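Local structure of SG7.AF (Anopheles freeborni, 6XL7) at residues E19-V24 / T72-F77. The protein is a mosquito salivary protein that inhibits the alternative pathway of host complement by acting on the activated C3-convertase C3bBb, without inhibiting the classical pathway. Numbering follows the deposited sequence. Where two conformers were deposited one is given.
With SO4 (sulfate ion), chain D; SO4 (sulfate ion), chain C.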
loop_
_atom_site.group_PDB
_atom_site.type_symbol
_atom_site.label_atom_id
_atom_site.label_comp_id
_atom_site.label_asym_id
_atom_site.label_seq_id
_atom_site.Cartn_x
_atom_site.Cartn_y
_atom_site.Cartn_z
ATOM N N GLU A 19 7.991 -4.794 -12.363
ATOM C CA GLU A 19 8.817 -5.986 -12.211
ATOM C C GLU A 19 10.188 -5.862 -12.861
ATOM O O GLU A 19 11.024 -6.751 -12.668
ATOM C CB GLU A 19 8.089 -7.210 -12.772
ATOM C CG GLU A 19 6.912 -7.669 -11.923
ATOM C CD GLU A 19 7.338 -8.170 -10.556
ATOM O OE1 GLU A 19 6.661 -7.835 -9.564
ATOM O OE2 GLU A 19 8.350 -8.900 -10.472
ATOM N N THR A 20 10.448 -4.799 -13.622
ATOM C CA THR A 20 11.793 -4.582 -14.136
ATOM C C THR A 20 12.737 -3.992 -13.091
ATOM O O THR A 20 13.952 -3.946 -13.330
ATOM C CB THR A 20 11.775 -3.702 -15.393
ATOM O OG1 THR A 20 11.414 -2.360 -15.043
ATOM C CG2 THR A 20 10.784 -4.244 -16.424
ATOM N N ARG A 21 12.216 -3.554 -11.946
ATOM C CA ARG A 21 13.045 -2.979 -10.897
ATOM C C ARG A 21 13.762 -4.080 -10.114
ATOM O O ARG A 21 13.406 -5.260 -10.188
ATOM C CB ARG A 21 12.193 -2.091 -9.993
ATOM C CG ARG A 21 11.660 -0.860 -10.724
ATOM C CD ARG A 21 10.597 -0.097 -9.941
ATOM N NE ARG A 21 10.373 1.203 -10.565
ATOM C CZ ARG A 21 9.499 2.108 -10.133
ATOM N NH1 ARG A 21 8.744 1.851 -9.069
ATOM N NH2 ARG A 21 9.401 3.273 -10.764
ATOM N N LYS A 22 14.802 -3.681 -9.376
ATOM C CA LYS A 22 15.662 -4.653 -8.704
ATOM C C LYS A 22 14.862 -5.465 -7.695
ATOM O O LYS A 22 14.015 -4.930 -6.976
ATOM C CB LYS A 22 16.809 -3.940 -7.989
ATOM C CG LYS A 22 17.859 -3.317 -8.903
ATOM C CD LYS A 22 18.782 -4.372 -9.494
ATOM C CE LYS A 22 20.005 -3.735 -10.146
ATOM N NZ LYS A 22 20.985 -4.756 -10.616
ATOM N N SER A 23 15.156 -6.766 -7.634
ATOM C CA SER A 23 14.390 -7.658 -6.764
ATOM C C SER A 23 14.506 -7.262 -5.297
ATOM O O SER A 23 13.541 -7.416 -4.537
ATOM C CB SER A 23 14.840 -9.107 -6.967
ATOM O OG SER A 23 14.607 -9.524 -8.298
ATOM N N VAL A 24 15.665 -6.770 -4.865
ATOM C CA VAL A 24 15.791 -6.395 -3.459
ATOM C C VAL A 24 14.825 -5.264 -3.116
ATOM O O VAL A 24 14.220 -5.250 -2.035
ATOM C CB VAL A 24 17.254 -6.080 -3.082
ATOM C CG1 VAL A 24 17.766 -4.816 -3.775
ATOM C CG2 VAL A 24 17.398 -5.977 -1.572
ATOM N N THR A 72 8.006 7.235 -4.222
ATOM C CA THR A 72 8.942 7.991 -3.396
ATOM C C THR A 72 9.993 7.066 -2.793
ATOM O O THR A 72 11.188 7.395 -2.789
ATOM C CB THR A 72 8.163 8.750 -2.316
ATOM O OG1 THR A 72 7.250 9.662 -2.935
ATOM C CG2 THR A 72 9.098 9.545 -1.426
ATOM N N PHE A 73 9.568 5.901 -2.296
ATOM C CA PHE A 73 10.496 4.882 -1.816
ATOM C C PHE A 73 11.464 4.470 -2.915
ATOM O O PHE A 73 12.682 4.406 -2.694
ATOM C CB PHE A 73 9.667 3.694 -1.335
ATOM C CG PHE A 73 10.467 2.553 -0.777
ATOM C CD1 PHE A 73 11.592 2.756 0.013
ATOM C CD2 PHE A 73 10.048 1.245 -1.007
ATOM C CE1 PHE A 73 12.299 1.672 0.540
ATOM C CE2 PHE A 73 10.740 0.178 -0.478
ATOM C CZ PHE A 73 11.866 0.389 0.294
ATOM N N TYR A 74 10.945 4.208 -4.121
ATOM C CA TYR A 74 11.821 3.815 -5.222
ATOM C C TYR A 74 12.833 4.907 -5.541
ATOM O O TYR A 74 14.002 4.614 -5.815
ATOM C CB TYR A 74 11.020 3.430 -6.470
ATOM C CG TYR A 74 11.935 2.990 -7.595
ATOM C CD1 TYR A 74 12.633 1.793 -7.501
ATOM C CD2 TYR A 74 12.146 3.787 -8.718
ATOM C CE1 TYR A 74 13.502 1.383 -8.499
ATOM C CE2 TYR A 74 13.019 3.380 -9.739
ATOM C CZ TYR A 74 13.695 2.176 -9.610
ATOM O OH TYR A 74 14.565 1.755 -10.603
ATOM N N ALA A 75 12.404 6.171 -5.517
ATOM C CA ALA A 75 13.333 7.266 -5.758
ATOM C C ALA A 75 14.469 7.246 -4.742
ATOM O O ALA A 75 15.642 7.430 -5.099
ATOM C CB ALA A 75 12.576 8.598 -5.715
ATOM N N GLY A 76 14.146 7.008 -3.464
ATOM C CA GLY A 76 15.180 6.969 -2.438
ATOM C C GLY A 76 16.120 5.785 -2.565
ATOM O O GLY A 76 17.275 5.865 -2.135
ATOM N N PHE A 77 15.648 4.683 -3.154
ATOM C CA PHE A 77 16.497 3.524 -3.414
ATOM C C PHE A 77 17.434 3.768 -4.585
ATOM O O PHE A 77 18.565 3.254 -4.596
ATOM C CB PHE A 77 15.580 2.329 -3.697
ATOM C CG PHE A 77 16.270 1.134 -4.318
ATOM C CD1 PHE A 77 17.212 0.397 -3.604
ATOM C CD2 PHE A 77 15.958 0.728 -5.607
ATOM C CE1 PHE A 77 17.832 -0.716 -4.170
ATOM C CE2 PHE A 77 16.577 -0.384 -6.174
ATOM C CZ PHE A 77 17.515 -1.099 -5.458
HETATM S S SO4 D . 11.844 3.017 -13.554
HETATM O O1 SO4 D . 11.540 2.769 -14.964
HETATM O O2 SO4 D . 10.786 3.842 -12.974
HETATM O O3 SO4 D . 13.117 3.724 -13.459
HETATM O O4 SO4 D . 11.937 1.739 -12.850
HETATM S S SO4 C . 17.821 -8.367 -9.809
HETATM O O1 SO4 C . 18.408 -7.502 -8.790
HETATM O O2 SO4 C . 16.427 -7.990 -10.030
HETATM O O3 SO4 C . 17.889 -9.756 -9.357
HETATM O O4 SO4 C . 18.562 -8.214 -11.059
HETATM O O HOH W 1 15.816 -0.776 -10.260
#
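Arg-21 leaves its backbone with CG anti to the carbonyl carbon (chi1 -66°) and then runs extended to NE; Tyr-74 has CG anti to the backbone N (chi1 -179°), and the two groups meet face to face. The guanidinium lies flat over one face of the phenol, planes 9° apart, a cation-pi stack with CZ of Arg-21 3.7 Å from the ring centroid of Tyr-74. CD of Arg-21 rests on the same face as a CH-pi contact, so methylene and cation share the ring. At the guanidinium edge a sulfate, probably from the crystallisation liquor, takes two nearly straight bonds: Arg-21 NE to O4 at 2.8 Å and NH2 to O2 at 2.7 Å. Glu-71 adds a salt bridge to NH1, so polar partners on NE, NH1 and NH2 limit the rotation of the group as the stack does. In the fold, this is where the turn leading into helix 23-46 packs against the C-terminal end of helix 56-77 within an Aegyptin-type helical bundle. A water bridges the two, 3.2 Å from Lys-22 N and 2.8 Å from Tyr-74 OH. Farther along helix 56-77, Phe-77 turns the edge of its ring to Lys-22, CZ to CB 3.9 Å, and Val-24 CG1 sits obliquely 4.1 Å from the same Phe-77 CZ. Lys-22 is the N-cap residue; at the start of the helix a second sulfate accepts a bond from Ser-23 N, and from its OG in the conformer given.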